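Local coordinates for protein putative xanthine dehydrogenase YAGS fad-binding subunit (Escherichia coli, PDB 5G5G) that probably oxidises aldehydes as the molybdenum-cofactor subunit of a periplasmic aldehyde oxidase of the xanthine dehydrogenase family, at residues A172-Q185 with H281-Q295. Sequence-based numbering, arbitrary orientation.
Sequences AAVKIDATYTTPDQ and HRPATLQHLRIGADQ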
loop_
_atom_site.group_PDB
_atom_site.type_symbol
_atom_site.label_atom_id
_atom_site.label_comp_id
_atom_site.label_asym_id
_atom_site.label_seq_id
_atom_site.Cartn_x
_atom_site.Cartn_y
_atom_site.Cartn_z
ATOM N N ALA C 172 8.471 -43.726 0.611
ATOM C CA ALA C 172 8.298 -42.960 1.834
ATOM C C ALA C 172 7.107 -43.454 2.671
ATOM O O ALA C 172 6.089 -43.821 2.107
ATOM C CB ALA C 172 8.120 -41.493 1.511
ATOM N N ALA C 173 7.292 -43.454 3.994
ATOM C CA ALA C 173 6.264 -43.881 4.948
ATOM C C ALA C 173 5.118 -42.919 5.026
ATOM O O ALA C 173 3.993 -43.324 5.258
ATOM C CB ALA C 173 6.863 -44.063 6.351
ATOM N N VAL C 174 5.380 -41.640 4.840
ATOM C CA VAL C 174 4.324 -40.645 4.989
ATOM C C VAL C 174 4.612 -39.584 3.967
ATOM O O VAL C 174 5.783 -39.249 3.750
ATOM C CB VAL C 174 4.276 -40.078 6.425
ATOM C CG1 VAL C 174 5.572 -39.443 6.845
ATOM C CG2 VAL C 174 3.207 -39.028 6.574
ATOM N N LYS C 175 3.581 -39.116 3.276
ATOM C CA LYS C 175 3.820 -38.150 2.245
ATOM C C LYS C 175 2.640 -37.267 1.942
ATOM O O LYS C 175 1.518 -37.608 2.274
ATOM C CB LYS C 175 4.247 -38.849 0.964
ATOM C CG LYS C 175 3.157 -39.684 0.314
ATOM C CD LYS C 175 3.662 -40.847 -0.513
ATOM C CE LYS C 175 4.116 -42.002 0.380
ATOM N NZ LYS C 175 4.691 -43.185 -0.308
ATOM N N ILE C 176 2.933 -36.135 1.318
ATOM C CA ILE C 176 1.878 -35.210 0.828
ATOM C C ILE C 176 2.097 -34.896 -0.643
ATOM O O ILE C 176 3.219 -35.006 -1.134
ATOM C CB ILE C 176 1.771 -33.885 1.652
ATOM C CG1 ILE C 176 3.041 -33.059 1.543
ATOM C CG2 ILE C 176 1.461 -34.164 3.116
ATOM C CD1 ILE C 176 3.011 -32.042 0.402
ATOM N N ASP C 177 0.994 -34.578 -1.329
ATOM C CA ASP C 177 0.981 -34.131 -2.735
ATOM C C ASP C 177 -0.102 -33.062 -2.783
ATOM O O ASP C 177 -1.272 -33.387 -2.617
ATOM C CB ASP C 177 0.655 -35.288 -3.686
ATOM C CG ASP C 177 0.624 -34.876 -5.158
ATOM O OD1 ASP C 177 0.249 -33.757 -5.450
ATOM O OD2 ASP C 177 0.928 -35.697 -6.053
ATOM N N ALA C 178 0.290 -31.807 -2.954
ATOM C CA ALA C 178 -0.643 -30.703 -2.815
ATOM C C ALA C 178 -0.266 -29.616 -3.763
ATOM O O ALA C 178 0.907 -29.520 -4.138
ATOM C CB ALA C 178 -0.658 -30.138 -1.396
ATOM N N THR C 179 -1.266 -28.827 -4.153
ATOM C CA THR C 179 -1.089 -27.718 -5.086
ATOM C C THR C 179 -1.516 -26.460 -4.379
ATOM O O THR C 179 -2.514 -26.455 -3.667
ATOM C CB THR C 179 -1.909 -27.960 -6.390
ATOM O OG1 THR C 179 -1.430 -29.166 -7.015
ATOM C CG2 THR C 179 -1.835 -26.816 -7.396
ATOM N N TYR C 180 -0.777 -25.389 -4.635
ATOM C CA TYR C 180 -0.974 -24.087 -3.995
ATOM C C TYR C 180 -0.910 -22.981 -5.066
ATOM O O TYR C 180 -0.257 -23.105 -6.094
ATOM C CB TYR C 180 0.079 -23.789 -2.918
ATOM C CG TYR C 180 0.246 -24.894 -1.917
ATOM C CD1 TYR C 180 1.044 -26.016 -2.208
ATOM C CD2 TYR C 180 -0.397 -24.857 -0.697
ATOM C CE1 TYR C 180 1.158 -27.033 -1.286
ATOM C CE2 TYR C 180 -0.277 -25.882 0.223
ATOM C CZ TYR C 180 0.514 -26.963 -0.072
ATOM O OH TYR C 180 0.585 -28.036 0.791
ATOM N N THR C 181 -1.663 -21.925 -4.823
ATOM C CA THR C 181 -1.592 -20.738 -5.683
ATOM C C THR C 181 -1.396 -19.474 -4.878
ATOM O O THR C 181 -1.921 -19.340 -3.755
ATOM C CB THR C 181 -2.811 -20.564 -6.626
ATOM O OG1 THR C 181 -4.005 -20.343 -5.859
ATOM C CG2 THR C 181 -3.012 -21.781 -7.459
ATOM N N THR C 182 -0.689 -18.553 -5.516
ATOM C CA THR C 182 -0.552 -17.147 -5.067
ATOM C C THR C 182 -0.933 -16.239 -6.229
ATOM O O THR C 182 -0.652 -16.547 -7.375
ATOM C CB THR C 182 0.830 -16.803 -4.615
ATOM O OG1 THR C 182 1.765 -16.900 -5.705
ATOM C CG2 THR C 182 1.273 -17.765 -3.531
ATOM N N PRO C 183 -1.595 -15.129 -5.917
ATOM C CA PRO C 183 -2.073 -14.247 -6.947
ATOM C C PRO C 183 -1.003 -13.248 -7.386
ATOM O O PRO C 183 0.059 -13.088 -6.728
ATOM C CB PRO C 183 -3.229 -13.482 -6.210
ATOM C CG PRO C 183 -2.730 -13.351 -4.835
ATOM C CD PRO C 183 -1.953 -14.632 -4.579
ATOM N N ASP C 184 -1.306 -12.528 -8.477
ATOM C CA ASP C 184 -0.529 -11.376 -8.811
ATOM C C ASP C 184 -0.627 -10.353 -7.669
ATOM O O ASP C 184 -1.706 -10.162 -7.044
ATOM C CB ASP C 184 -1.027 -10.780 -10.134
ATOM C CG ASP C 184 -0.947 -11.769 -11.268
ATOM O OD1 ASP C 184 0.170 -11.971 -11.756
ATOM O OD2 ASP C 184 -2.031 -12.311 -11.655
ATOM N N GLN C 185 0.502 -9.754 -7.317
ATOM C CA GLN C 185 0.536 -8.742 -6.251
ATOM C C GLN C 185 1.179 -7.459 -6.746
ATOM O O GLN C 185 2.005 -7.458 -7.686
ATOM C CB GLN C 185 1.262 -9.261 -4.967
ATOM C CG GLN C 185 0.627 -10.525 -4.413
ATOM C CD GLN C 185 1.475 -11.232 -3.348
ATOM O OE1 GLN C 185 2.676 -11.040 -3.267
ATOM N NE2 GLN C 185 0.826 -12.131 -2.572
ATOM N N HIS C 281 4.277 -6.116 -11.490
ATOM C CA HIS C 281 3.622 -6.821 -10.431
ATOM C C HIS C 281 4.345 -8.147 -10.096
ATOM O O HIS C 281 4.980 -8.674 -10.945
ATOM C CB HIS C 281 2.191 -7.243 -10.858
ATOM C CG HIS C 281 2.155 -8.093 -12.092
ATOM N ND1 HIS C 281 2.042 -9.460 -12.053
ATOM C CD2 HIS C 281 2.253 -7.764 -13.401
ATOM C CE1 HIS C 281 2.091 -9.941 -13.276
ATOM N NE2 HIS C 281 2.215 -8.932 -14.114
ATOM N N ARG C 282 4.210 -8.620 -8.874
ATOM C CA ARG C 282 4.667 -9.982 -8.610
ATOM C C ARG C 282 3.810 -10.939 -9.475
ATOM O O ARG C 282 2.623 -10.862 -9.400
ATOM C CB ARG C 282 4.532 -10.399 -7.154
ATOM C CG ARG C 282 5.226 -11.747 -6.904
ATOM C CD ARG C 282 4.935 -12.377 -5.545
ATOM N NE ARG C 282 5.203 -11.495 -4.412
ATOM C CZ ARG C 282 6.405 -11.243 -3.856
ATOM N NH1 ARG C 282 7.536 -11.624 -4.427
ATOM N NH2 ARG C 282 6.478 -10.434 -2.803
ATOM N N PRO C 283 4.435 -11.862 -10.227
ATOM C CA PRO C 283 3.638 -12.865 -10.930
ATOM C C PRO C 283 2.919 -13.780 -9.971
ATOM O O PRO C 283 3.510 -14.219 -8.971
ATOM C CB PRO C 283 4.686 -13.647 -11.727
ATOM C CG PRO C 283 5.888 -12.713 -11.811
ATOM C CD PRO C 283 5.871 -11.987 -10.539
ATOM N N ALA C 284 1.673 -14.083 -10.303
ATOM C CA ALA C 284 0.945 -15.174 -9.718
ATOM C C ALA C 284 1.754 -16.444 -9.905
ATOM O O ALA C 284 2.568 -16.548 -10.866
ATOM C CB ALA C 284 -0.419 -15.357 -10.368
ATOM N N THR C 285 1.562 -17.394 -8.995
ATOM C CA THR C 285 2.160 -18.713 -9.126
ATOM C C THR C 285 1.121 -19.833 -8.971
ATOM O O THR C 285 0.090 -19.681 -8.351
ATOM C CB THR C 285 3.343 -18.990 -8.135
ATOM O OG1 THR C 285 2.828 -19.122 -6.793
ATOM C CG2 THR C 285 4.387 -17.851 -8.191
ATOM N N LEU C 286 1.473 -20.995 -9.500
ATOM C CA LEU C 286 0.706 -22.232 -9.333
ATOM C C LEU C 286 1.797 -23.282 -9.024
ATOM O O LEU C 286 2.671 -23.520 -9.854
ATOM C CB LEU C 286 -0.097 -22.528 -10.595
ATOM C CG LEU C 286 -1.064 -23.706 -10.600
ATOM C CD1 LEU C 286 -2.016 -23.569 -11.781
ATOM C CD2 LEU C 286 -0.350 -25.050 -10.652
ATOM N N GLN C 287 1.785 -23.827 -7.827
ATOM C CA GLN C 287 2.907 -24.627 -7.340
ATOM C C GLN C 287 2.459 -26.030 -6.942
ATOM O O GLN C 287 1.425 -26.183 -6.277
ATOM C CB GLN C 287 3.545 -23.967 -6.146
ATOM C CG GLN C 287 4.029 -22.536 -6.416
ATOM C CD GLN C 287 4.674 -21.928 -5.213
ATOM O OE1 GLN C 287 5.616 -22.474 -4.624
ATOM N NE2 GLN C 287 4.228 -20.766 -4.876
ATOM N N HIS C 288 3.264 -27.014 -7.293
ATOM C CA HIS C 288 2.955 -28.416 -6.980
ATOM C C HIS C 288 4.087 -28.971 -6.112
ATOM O O HIS C 288 5.242 -29.005 -6.557
ATOM C CB HIS C 288 2.793 -29.185 -8.285
ATOM C CG HIS C 288 2.316 -30.584 -8.099
ATOM N ND1 HIS C 288 2.546 -31.573 -9.028
ATOM C CD2 HIS C 288 1.641 -31.168 -7.086
ATOM C CE1 HIS C 288 2.007 -32.710 -8.599
ATOM N NE2 HIS C 288 1.449 -32.485 -7.420
ATOM N N LEU C 289 3.748 -29.407 -4.895
ATOM C CA LEU C 289 4.711 -29.892 -3.912
ATOM C C LEU C 289 4.396 -31.332 -3.550
ATOM O O LEU C 289 3.252 -31.647 -3.175
ATOM C CB LEU C 289 4.657 -29.026 -2.662
ATOM C CG LEU C 289 5.536 -27.789 -2.775
ATOM C CD1 LEU C 289 5.110 -26.728 -1.774
ATOM C CD2 LEU C 289 6.987 -28.138 -2.528
ATOM N N ARG C 290 5.407 -32.190 -3.668
ATOM C CA ARG C 290 5.290 -33.594 -3.296
ATOM C C ARG C 290 6.460 -33.857 -2.334
ATOM O O ARG C 290 7.638 -33.727 -2.731
ATOM C CB ARG C 290 5.346 -34.490 -4.514
ATOM C CG ARG C 290 4.278 -34.134 -5.553
ATOM C CD ARG C 290 4.614 -34.801 -6.862
ATOM N NE ARG C 290 4.265 -36.171 -6.795
ATOM C CZ ARG C 290 4.730 -37.141 -7.610
ATOM N NH1 ARG C 290 5.644 -36.883 -8.579
ATOM N NH2 ARG C 290 4.279 -38.385 -7.459
ATOM N N ILE C 291 6.141 -34.154 -1.079
ATOM C CA ILE C 291 7.161 -34.360 -0.047
ATOM C C ILE C 291 6.881 -35.641 0.706
ATOM O O ILE C 291 5.785 -35.865 1.157
ATOM C CB ILE C 291 7.244 -33.206 0.960
ATOM C CG1 ILE C 291 7.114 -31.849 0.222
ATOM C CG2 ILE C 291 8.542 -33.304 1.747
ATOM C CD1 ILE C 291 7.168 -30.615 1.097
ATOM N N GLY C 292 7.922 -36.467 0.857
ATOM C CA GLY C 292 7.828 -37.691 1.620
ATOM C C GLY C 292 8.876 -37.798 2.683
ATOM O O GLY C 292 9.997 -37.275 2.509
ATOM N N ALA C 293 8.512 -38.479 3.768
ATOM C CA ALA C 293 9.406 -38.716 4.896
ATOM C C ALA C 293 9.368 -40.178 5.316
ATOM O O ALA C 293 8.436 -40.917 4.996
ATOM C CB ALA C 293 8.987 -37.848 6.083
ATOM N N ASP C 294 10.401 -40.582 6.039
ATOM C CA ASP C 294 10.465 -41.927 6.559
ATOM C C ASP C 294 9.650 -42.057 7.854
ATOM O O ASP C 294 9.044 -41.066 8.309
ATOM C CB ASP C 294 11.925 -42.404 6.685
ATOM C CG ASP C 294 12.713 -41.743 7.817
ATOM O OD1 ASP C 294 12.167 -41.087 8.739
ATOM O OD2 ASP C 294 13.948 -41.959 7.781
ATOM N N GLN C 295 9.692 -43.261 8.444
ATOM C CA GLN C 295 9.004 -43.570 9.698
ATOM C C GLN C 295 9.426 -42.678 10.872
ATOM O O GLN C 295 8.640 -42.468 11.755
ATOM C CB GLN C 295 9.181 -45.078 10.062
ATOM C CG GLN C 295 8.354 -45.963 9.127
ATOM C CD GLN C 295 8.588 -47.471 9.256
ATOM O OE1 GLN C 295 9.474 -47.946 9.998
ATOM N NE2 GLN C 295 7.782 -48.241 8.513
HETATM O O HOH W 1 1.867 -38.160 -6.154
HETATM O O HOH W 2 2.359 -14.457 -6.474
HETATM O O HOH W 3 4.056 -10.374 -0.974
#
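Strands 174-182 and 285-293 pair antiparallel in a mixed sheet of the molybdopterin-binding region. Strand 174-182 is outermost in this sheet, though Thr181 bonds by its backbone to Arg715 and Tyr717. Backbone bonds run in both directions from Val174 with Ala293 to Thr182 with Thr285. A classic beta bulge starts the ladder, where Ala173 and Val174 both face Ala293.

On one face, Asp177 meets two basic side chains. Its CG lies anti to the backbone N (chi1 180°), which carries the carboxylate across to strand 285-293. His288 NE2 donates to Asp177 OD1 at 2.6 Å. The oxygen sits in the imidazole plane and is met on its syn side, 35° out of the carboxylate plane. Asp177 OD2 forms a long salt bridge with Arg290 NE, 3.5 Å away, and a water joins OD2 to Arg290 NH2. Replacing His288 by alanine would probably leave Asp177 OD1 without its imidazole donor and the carboxylate, still tied through OD2, freer to turn.

The other face is apolar from Val174 and Ala293 to Ala178 and Leu289, and turns polar from Tyr180 onward. Ile176 CD1 touches Ile291 CG1, and Tyr180 CE1 meets Leu289 CD1 at 4.0 Å. Helix 354-372 packs here, and its Glu367 bonds the Tyr180 hydroxyl. Thr285 OG1 donates to Thr182 OG1 at 2.7 Å and accepts from Gln287 NE2. Gln287 OE1 bonds His304 NE2 of strand 299-310.

Beyond the strands, Asp184 OD1 takes the Ala284 N-H from above the carboxylate plane. The Gln185 and Arg282 backbones pair again. Arg282 NE donates in its guanidinium plane to Gln185 OE1, 2.8 Å away. Arg282 NH1 forms a salt bridge with Glu317, and NH2 donates to the carbonyl of Arg350, a molybdenum-pocket residue. The arrangement is an antiparallel strand pair, bulged at one end and leading towards the molybdenum site at the other.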